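Local structure of putative uncharacterized protein (Thermococcus onnurineus, 3UEB) at residues A[53-58]-A[63-68]; A[35-40]-A[85-90]; A[27-32]-A[92-97]. The protein is of unknown function, an archaeal member of the UPF0440 (DUF3194) family with an alpha-plus-beta fold that pairs with a second copy of itself. All blocks are in the same frame, centred on the assembly; numbering follows the deposited sequence.

Interaction 1: residues A[53-58]-A[63-68]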
# COMPACT_ATOMS: atom_id res chain seq x y z
N THR A 53 0.10 5.17 0.83
CA THR A 53 0.81 4.94 -0.41
C THR A 53 2.27 4.59 -0.22
O THR A 53 2.93 5.15 0.64
CB THR A 53 0.78 6.22 -1.27
OG1 THR A 53 -0.57 6.66 -1.44
CG2 THR A 53 1.41 5.97 -2.64
N MET A 54 2.76 3.65 -1.02
CA MET A 54 4.18 3.31 -0.98
C MET A 54 4.66 3.55 -2.41
O MET A 54 4.01 3.14 -3.38
CB MET A 54 4.43 1.85 -0.57
CG MET A 54 4.29 0.80 -1.66
SD MET A 54 4.89 -0.81 -1.12
CE MET A 54 3.50 -1.30 -0.14
N ARG A 55 5.78 4.25 -2.53
CA ARG A 55 6.36 4.55 -3.83
C ARG A 55 7.81 4.08 -3.85
O ARG A 55 8.62 4.53 -3.05
CB ARG A 55 6.30 6.06 -4.10
CG ARG A 55 6.99 6.47 -5.41
CD ARG A 55 7.13 7.98 -5.54
NE ARG A 55 7.77 8.36 -6.79
CZ ARG A 55 8.19 9.59 -7.09
NH1 ARG A 55 8.76 9.84 -8.26
NH2 ARG A 55 8.05 10.57 -6.20
N ILE A 56 8.13 3.16 -4.76
CA ILE A 56 9.50 2.66 -4.87
C ILE A 56 10.11 3.17 -6.16
O ILE A 56 9.61 2.91 -7.26
CB ILE A 56 9.55 1.10 -4.83
CG1 ILE A 56 9.32 0.59 -3.40
CG2 ILE A 56 10.91 0.61 -5.32
CD1 ILE A 56 7.91 0.74 -2.89
N ASN A 57 11.21 3.91 -6.03
CA ASN A 57 11.88 4.47 -7.19
C ASN A 57 13.32 4.82 -6.80
O ASN A 57 13.61 5.95 -6.41
CB ASN A 57 11.15 5.73 -7.66
CG ASN A 57 11.69 6.26 -8.97
OD1 ASN A 57 12.88 6.11 -9.28
ND2 ASN A 57 10.82 6.91 -9.74
N ARG A 58 14.21 3.84 -6.91
CA ARG A 58 15.61 4.04 -6.55
C ARG A 58 16.36 5.04 -7.42
O ARG A 58 17.28 5.71 -6.96
CB ARG A 58 16.34 2.69 -6.57
CG ARG A 58 17.86 2.82 -6.44
CD ARG A 58 18.47 1.60 -5.77
NE ARG A 58 18.10 1.51 -4.36
CZ ARG A 58 18.40 0.47 -3.58
NH1 ARG A 58 19.05 -0.57 -4.08
NH2 ARG A 58 18.05 0.48 -2.30
N ASP A 63 14.60 6.42 -2.43
CA ASP A 63 14.32 4.99 -2.58
C ASP A 63 12.86 4.70 -2.32
O ASP A 63 12.14 4.22 -3.20
CB ASP A 63 15.15 4.13 -1.62
CG ASP A 63 16.48 3.71 -2.20
OD1 ASP A 63 17.32 3.19 -1.43
OD2 ASP A 63 16.69 3.90 -3.42
N LEU A 64 12.43 4.99 -1.10
CA LEU A 64 11.07 4.74 -0.70
C LEU A 64 10.38 5.99 -0.19
O LEU A 64 10.98 6.81 0.51
CB LEU A 64 11.05 3.66 0.39
CG LEU A 64 9.71 3.32 1.05
CD1 LEU A 64 8.73 2.72 0.03
CD2 LEU A 64 9.96 2.33 2.18
N GLU A 65 9.13 6.14 -0.58
CA GLU A 65 8.34 7.27 -0.15
C GLU A 65 7.03 6.70 0.35
O GLU A 65 6.43 5.83 -0.28
CB GLU A 65 8.11 8.27 -1.29
CG GLU A 65 9.41 8.89 -1.81
CD GLU A 65 9.21 10.19 -2.57
OE1 GLU A 65 10.22 10.81 -2.98
OE2 GLU A 65 8.04 10.60 -2.76
N ILE A 66 6.59 7.18 1.51
CA ILE A 66 5.35 6.70 2.10
C ILE A 66 4.46 7.90 2.34
O ILE A 66 4.88 8.89 2.93
CB ILE A 66 5.58 6.00 3.44
CG1 ILE A 66 6.39 4.72 3.23
CG2 ILE A 66 4.26 5.72 4.11
CD1 ILE A 66 5.69 3.67 2.39
N GLU A 67 3.22 7.81 1.87
CA GLU A 67 2.29 8.90 2.05
C GLU A 67 1.09 8.40 2.83
O GLU A 67 0.47 7.40 2.46
CB GLU A 67 1.88 9.45 0.70
CG GLU A 67 1.07 10.73 0.78
CD GLU A 67 1.09 11.50 -0.52
OE1 GLU A 67 0.38 12.54 -0.60
OE2 GLU A 67 1.81 11.08 -1.46
N VAL A 68 0.76 9.09 3.91
CA VAL A 68 -0.37 8.72 4.75
C VAL A 68 -1.44 9.80 4.76
O VAL A 68 -1.13 10.99 4.87
CB VAL A 68 0.06 8.48 6.22
CG1 VAL A 68 -1.07 7.81 6.99
CG2 VAL A 68 1.33 7.66 6.29
O HOH W 1 -1.73 7.77 0.57
O HOH W 2 18.12 6.04 -4.43

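Interaction 2: residues A[35-40]-A[85-90]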
# COMPACT_ATOMS: atom_id res chain seq x y z
N ILE A 35 -0.94 1.01 8.55
CA ILE A 35 -2.35 0.63 8.43
C ILE A 35 -2.78 -0.10 9.70
O ILE A 35 -3.83 0.18 10.27
CB ILE A 35 -2.58 -0.31 7.21
CG1 ILE A 35 -2.22 0.41 5.92
CG2 ILE A 35 -4.04 -0.76 7.16
CD1 ILE A 35 -2.16 -0.51 4.71
N ASP A 36 -1.96 -1.06 10.12
CA ASP A 36 -2.27 -1.82 11.32
C ASP A 36 -2.44 -0.87 12.50
O ASP A 36 -3.40 -0.97 13.26
CB ASP A 36 -1.14 -2.81 11.64
CG ASP A 36 -1.13 -3.99 10.68
OD1 ASP A 36 -2.08 -4.12 9.89
OD2 ASP A 36 -0.16 -4.79 10.74
N TYR A 37 -1.50 0.06 12.65
CA TYR A 37 -1.55 1.00 13.76
C TYR A 37 -2.85 1.78 13.80
O TYR A 37 -3.46 1.93 14.85
CB TYR A 37 -0.39 1.98 13.70
CG TYR A 37 -0.09 2.58 15.05
CD1 TYR A 37 0.80 1.95 15.92
CD2 TYR A 37 -0.71 3.75 15.47
CE1 TYR A 37 1.07 2.49 17.18
CE2 TYR A 37 -0.45 4.29 16.72
CZ TYR A 37 0.44 3.65 17.57
OH TYR A 37 0.70 4.17 18.82
N VAL A 38 -3.28 2.30 12.65
CA VAL A 38 -4.52 3.07 12.61
C VAL A 38 -5.73 2.25 13.04
O VAL A 38 -6.53 2.71 13.85
CB VAL A 38 -4.76 3.65 11.21
CG1 VAL A 38 -6.14 4.26 11.14
CG2 VAL A 38 -3.71 4.70 10.90
N PHE A 39 -5.86 1.03 12.52
CA PHE A 39 -7.00 0.19 12.86
C PHE A 39 -6.93 -0.45 14.25
O PHE A 39 -7.93 -0.95 14.75
CB PHE A 39 -7.21 -0.91 11.81
CG PHE A 39 -7.87 -0.41 10.55
CD1 PHE A 39 -7.13 -0.19 9.40
CD2 PHE A 39 -9.24 -0.15 10.53
CE1 PHE A 39 -7.74 0.30 8.24
CE2 PHE A 39 -9.86 0.34 9.37
CZ PHE A 39 -9.11 0.56 8.22
N ASP A 40 -5.75 -0.45 14.86
CA ASP A 40 -5.63 -1.02 16.19
C ASP A 40 -5.91 0.05 17.24
O ASP A 40 -6.10 -0.26 18.41
CB ASP A 40 -4.22 -1.59 16.43
CG ASP A 40 -3.98 -2.89 15.67
OD1 ASP A 40 -4.93 -3.68 15.50
OD2 ASP A 40 -2.82 -3.12 15.27
N ASP A 85 1.44 10.57 13.58
CA ASP A 85 2.82 10.64 14.08
C ASP A 85 3.23 9.35 14.76
O ASP A 85 4.31 8.83 14.51
CB ASP A 85 3.00 11.79 15.06
CG ASP A 85 2.94 13.14 14.39
OD1 ASP A 85 3.54 13.29 13.30
OD2 ASP A 85 2.30 14.06 14.96
N GLU A 86 2.37 8.85 15.64
CA GLU A 86 2.63 7.61 16.35
C GLU A 86 2.74 6.42 15.39
O GLU A 86 3.62 5.57 15.54
CB GLU A 86 1.53 7.35 17.37
CG GLU A 86 1.79 7.97 18.72
CD GLU A 86 0.53 8.09 19.56
OE1 GLU A 86 -0.24 7.10 19.63
OE2 GLU A 86 0.32 9.16 20.15
N ALA A 87 1.84 6.37 14.41
CA ALA A 87 1.86 5.28 13.43
C ALA A 87 3.18 5.27 12.68
O ALA A 87 3.78 4.21 12.49
CB ALA A 87 0.71 5.44 12.44
N VAL A 88 3.63 6.45 12.27
CA VAL A 88 4.88 6.61 11.53
C VAL A 88 6.10 6.22 12.37
O VAL A 88 6.97 5.48 11.91
CB VAL A 88 5.02 8.07 11.01
CG1 VAL A 88 6.42 8.31 10.41
CG2 VAL A 88 3.95 8.34 9.98
N GLU A 89 6.17 6.73 13.60
CA GLU A 89 7.30 6.39 14.47
C GLU A 89 7.36 4.87 14.66
O GLU A 89 8.43 4.27 14.64
CB GLU A 89 7.17 7.11 15.82
CG GLU A 89 7.44 8.61 15.74
CD GLU A 89 8.87 8.95 15.34
OE1 GLU A 89 9.06 9.80 14.44
OE2 GLU A 89 9.81 8.37 15.93
N ARG A 90 6.20 4.25 14.85
CA ARG A 90 6.15 2.80 15.02
C ARG A 90 6.73 2.13 13.78
O ARG A 90 7.46 1.15 13.88
CB ARG A 90 4.71 2.32 15.22
CG ARG A 90 4.57 0.80 15.35
CD ARG A 90 5.39 0.28 16.53
NE ARG A 90 4.91 0.82 17.80
CZ ARG A 90 3.80 0.42 18.41
NH1 ARG A 90 3.05 -0.54 17.88
NH2 ARG A 90 3.44 0.98 19.57

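Interaction 3: residues A[27-32]-A[92-97]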
# COMPACT_ATOMS: atom_id res chain seq x y z
N GLY A 27 9.02 -1.48 1.95
CA GLY A 27 7.95 -0.55 1.62
C GLY A 27 6.64 -1.13 2.13
O GLY A 27 5.82 -0.41 2.71
N GLU A 28 6.45 -2.43 1.92
CA GLU A 28 5.24 -3.10 2.37
C GLU A 28 5.18 -3.14 3.89
O GLU A 28 4.13 -2.91 4.49
CB GLU A 28 5.19 -4.53 1.81
CG GLU A 28 4.96 -4.61 0.31
CD GLU A 28 5.04 -6.04 -0.22
OE1 GLU A 28 4.79 -6.24 -1.42
OE2 GLU A 28 5.34 -6.96 0.57
N LEU A 29 6.31 -3.44 4.53
CA LEU A 29 6.36 -3.50 5.99
C LEU A 29 5.97 -2.15 6.59
O LEU A 29 5.19 -2.07 7.54
CB LEU A 29 7.77 -3.90 6.45
CG LEU A 29 7.99 -4.03 7.96
CD1 LEU A 29 7.00 -5.03 8.56
CD2 LEU A 29 9.43 -4.49 8.23
N ALA A 30 6.52 -1.09 6.01
CA ALA A 30 6.26 0.27 6.46
C ALA A 30 4.79 0.64 6.34
O ALA A 30 4.15 1.00 7.32
CB ALA A 30 7.11 1.25 5.65
N GLN A 31 4.27 0.55 5.12
CA GLN A 31 2.88 0.89 4.83
C GLN A 31 1.88 0.12 5.69
O GLN A 31 0.95 0.71 6.24
CB GLN A 31 2.56 0.61 3.36
CG GLN A 31 1.11 0.88 3.00
CD GLN A 31 0.60 -0.02 1.90
OE1 GLN A 31 0.90 -1.21 1.89
NE2 GLN A 31 -0.18 0.53 0.98
N GLU A 32 2.09 -1.18 5.80
CA GLU A 32 1.19 -2.03 6.57
C GLU A 32 1.33 -1.83 8.07
O GLU A 32 0.38 -2.04 8.82
CB GLU A 32 1.41 -3.49 6.15
CG GLU A 32 1.21 -3.65 4.64
CD GLU A 32 1.47 -5.05 4.12
OE1 GLU A 32 2.02 -5.88 4.88
OE2 GLU A 32 1.13 -5.31 2.94
N TYR A 92 9.01 3.34 11.61
CA TYR A 92 10.48 3.46 11.64
C TYR A 92 11.10 2.40 12.54
O TYR A 92 12.06 1.72 12.16
CB TYR A 92 10.89 4.84 12.18
CG TYR A 92 10.51 6.01 11.29
CD1 TYR A 92 10.18 7.24 11.85
CD2 TYR A 92 10.51 5.90 9.91
CE1 TYR A 92 9.85 8.33 11.05
CE2 TYR A 92 10.18 6.99 9.10
CZ TYR A 92 9.85 8.20 9.68
OH TYR A 92 9.50 9.27 8.89
N GLU A 93 10.55 2.26 13.75
CA GLU A 93 11.04 1.29 14.72
C GLU A 93 11.01 -0.13 14.19
O GLU A 93 11.94 -0.91 14.39
CB GLU A 93 10.19 1.35 16.00
CG GLU A 93 10.77 0.53 17.13
CD GLU A 93 9.75 0.19 18.21
OE1 GLU A 93 10.18 -0.22 19.31
OE2 GLU A 93 8.53 0.33 17.96
N ILE A 94 9.92 -0.47 13.52
CA ILE A 94 9.76 -1.81 12.98
C ILE A 94 10.65 -1.98 11.76
O ILE A 94 11.27 -3.04 11.58
CB ILE A 94 8.28 -2.08 12.65
CG1 ILE A 94 7.49 -2.17 13.97
CG2 ILE A 94 8.12 -3.36 11.84
CD1 ILE A 94 6.00 -2.13 13.81
N VAL A 95 10.75 -0.94 10.94
CA VAL A 95 11.60 -1.03 9.76
C VAL A 95 13.07 -1.19 10.19
O VAL A 95 13.79 -2.03 9.65
CB VAL A 95 11.45 0.22 8.85
CG1 VAL A 95 12.55 0.23 7.80
CG2 VAL A 95 10.10 0.19 8.15
N GLU A 96 13.49 -0.39 11.17
CA GLU A 96 14.87 -0.45 11.65
C GLU A 96 15.22 -1.83 12.19
O GLU A 96 16.34 -2.31 12.00
CB GLU A 96 15.13 0.62 12.71
CG GLU A 96 16.60 0.81 13.09
CD GLU A 96 17.50 1.07 11.89
OE1 GLU A 96 17.02 1.66 10.90
OE2 GLU A 96 18.70 0.69 11.94
N ARG A 97 14.27 -2.48 12.86
CA ARG A 97 14.53 -3.82 13.39
C ARG A 97 14.73 -4.80 12.24
O ARG A 97 15.59 -5.69 12.31
CB ARG A 97 13.38 -4.30 14.26
CG ARG A 97 13.30 -3.59 15.60
CD ARG A 97 12.20 -4.19 16.44
NE ARG A 97 11.93 -3.38 17.63
CZ ARG A 97 10.87 -3.54 18.41
NH1 ARG A 97 9.98 -4.48 18.13
NH2 ARG A 97 10.70 -2.74 19.46

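Interaction 1: residues A[53-58]-A[63-68]
Arg58 and Asp63 close the turn end of a beta hairpin with a side-on salt bridge. The two side chains lie alongside each other and point the same way. Arg58 NE donates almost straight to Asp63 OD2 at 2.9 Å. Arg58 NH2 donates to Asp63 OD1, also at 2.9 Å. The guanidinium and carboxylate planes stand 40° apart, and both carboxylate oxygens are met from above the carboxylate plane. Arg58 NH1 also binds Leu18 O, and Asp63 OD1 accepts from Leu15 N.

Behind this clamp strands 53-56 and 63-68 run antiparallel. Thr53 with Glu67 and Arg55 with Glu65 are the hydrogen-bonded pairs. On their face of the sheet the side chains of Arg55 and Glu65 lie side by side. Arg55 CG is anti to the backbone N (chi1 176°) and the chain is extended, which carries NH2 beside Glu65 OE2. The hydrogen bond in this salt bridge is weak, 3.4 Å from Arg55 NH2 to Glu65 OE2. Arg55 NE pairs instead with Asp49 of the second subunit.

The other face is apolar. Ile56 CD1 meets Leu64 CD1 at 3.6 Å, the two chains crossing at a slant. Ile66 CD1 touches Met54 CB at 3.7 Å, while the thioether of Met54 leads away to Glu28 and Gln31 of helix 20-41.

The hairpin is thus two-sided. Its greasy face lies against a helix, and its polar face is partly exposed. The buried carboxylate of Asp63 is gripped by Arg58 and probably stays ionised.

Interaction 2: residues A[35-40]-A[85-90]
The antiparallel pair of helices 20-41 and 80-104 meets here through one large side chain, Tyr37, laid against Glu86, Ala87 and Arg90. The short helical segments run at 138° to each other, and their axes approach to 9.0 Å.

With chi1 at -157° the Tyr37 ring swings opposite its own amide nitrogen and out to helix 80-104. One ring face lies on the backbone of that helix. Ala87 CA sits over it in a CH-pi contact, 4.0 Å from the ring centroid and 27° off the normal. Ala87 CB adds an apolar contact to Tyr37 CD2 at 3.7 Å. The small side chain of Ala87 probably allows the ring to lie this close to the main chain.

At the far end of the ring, Tyr37 OH donates to Glu86 OE1 over 3.2 Å. The hydroxyl comes to the anti side of that oxygen, slightly out of the carboxylate plane. This is a long bond, and ring and carboxylate are nearly perpendicular.

Arg90 borders another side of the ring. Its chain bends at chi2 and chi3 and brings the guanidinium to the ring edge. Tyr37 CE1 lies under a guanidinium face, 3.6 Å from Arg90 CZ. The two planes are close to a right angle, so this is not a flat stack.

Replacing Tyr37 by an alanine removes the ring, which would probably leave a gap over Ala87, Glu86 OE1 without its hydroxyl donor and the Arg90 guanidinium without the ring edge it faces.

Tyr37 also stacks on His41 of its own helix. Val38 and Phe39 turn to Ile50 of strand 49-56, while Val88 of helix 80-104 packs on Arg9 and Ile11 of strand 6-14.

Interaction 3: residues A[27-32]-A[92-97]
Leu29 and Ala30 of helix 20-41 meet Ile94 and Val95 of helix 80-104 in a small apolar contact. The axes of the two short segments are 9.3 Å apart and run at 154°, close to antiparallel.

Leu29 comes first and does most of the reaching. A first torsion of -179° extends it outward and sends both methyls toward the other helix. Leu29 CD1 lies 3.8 Å from Ile94 CG2, the branch methyl of the isoleucine. Leu29 CG and CD2 gather round the same methyl. The second methyl of Leu29, CD2, also comes within 4.4 Å of Val95 CA.

Ala30 follows. Its CB meets Val95 CG2 at 4.0 Å. The backbones are nearest here, with Ala30 CA and Val95 CA 6.4 Å apart. Val95 also rests on Ile26, one turn earlier on helix 20-41, and Ile94 reaches Thr33.

Gln31 turns elsewhere. Its amide binds Val52 O of strand 49-56 and Gln31 of the second subunit. Gln31 thus meets both the sheet and the second subunit, while Leu29 and Ala30 face helix 80-104.

Small and branched aliphatic side chains, held by van der Waals contact, join the two helices here. The contact is part of the packing of a nearly antiparallel helix pair in this alpha-plus-beta fold, beside an antiparallel sheet whose three strands in this chain continue into the second subunit.

Overall arrangement
Interactions 2 and 3 are successive places along one helix pair, 20-41 with 80-104, and their centres lie about 11 Å apart. Interaction 1 is a hairpin of the sheet. Helix 20-41 lies on this sheet, partly through Met54 and Leu64, and helix 80-104 packs on helix 20-41 and reaches strand 6-14. Interaction 1 is nested along the chain inside the loops closed by the other two. Interactions 1 and 3 touch directly: Leu64 CD2 is 3.6 Å from Gly27 CA. Interactions 1 and 2 do not touch. Their centres are about 17 Å apart and their nearest atoms about 5 Å. All three reach the second subunit, where strand 49-56 continues the sheet by antiparallel pairing.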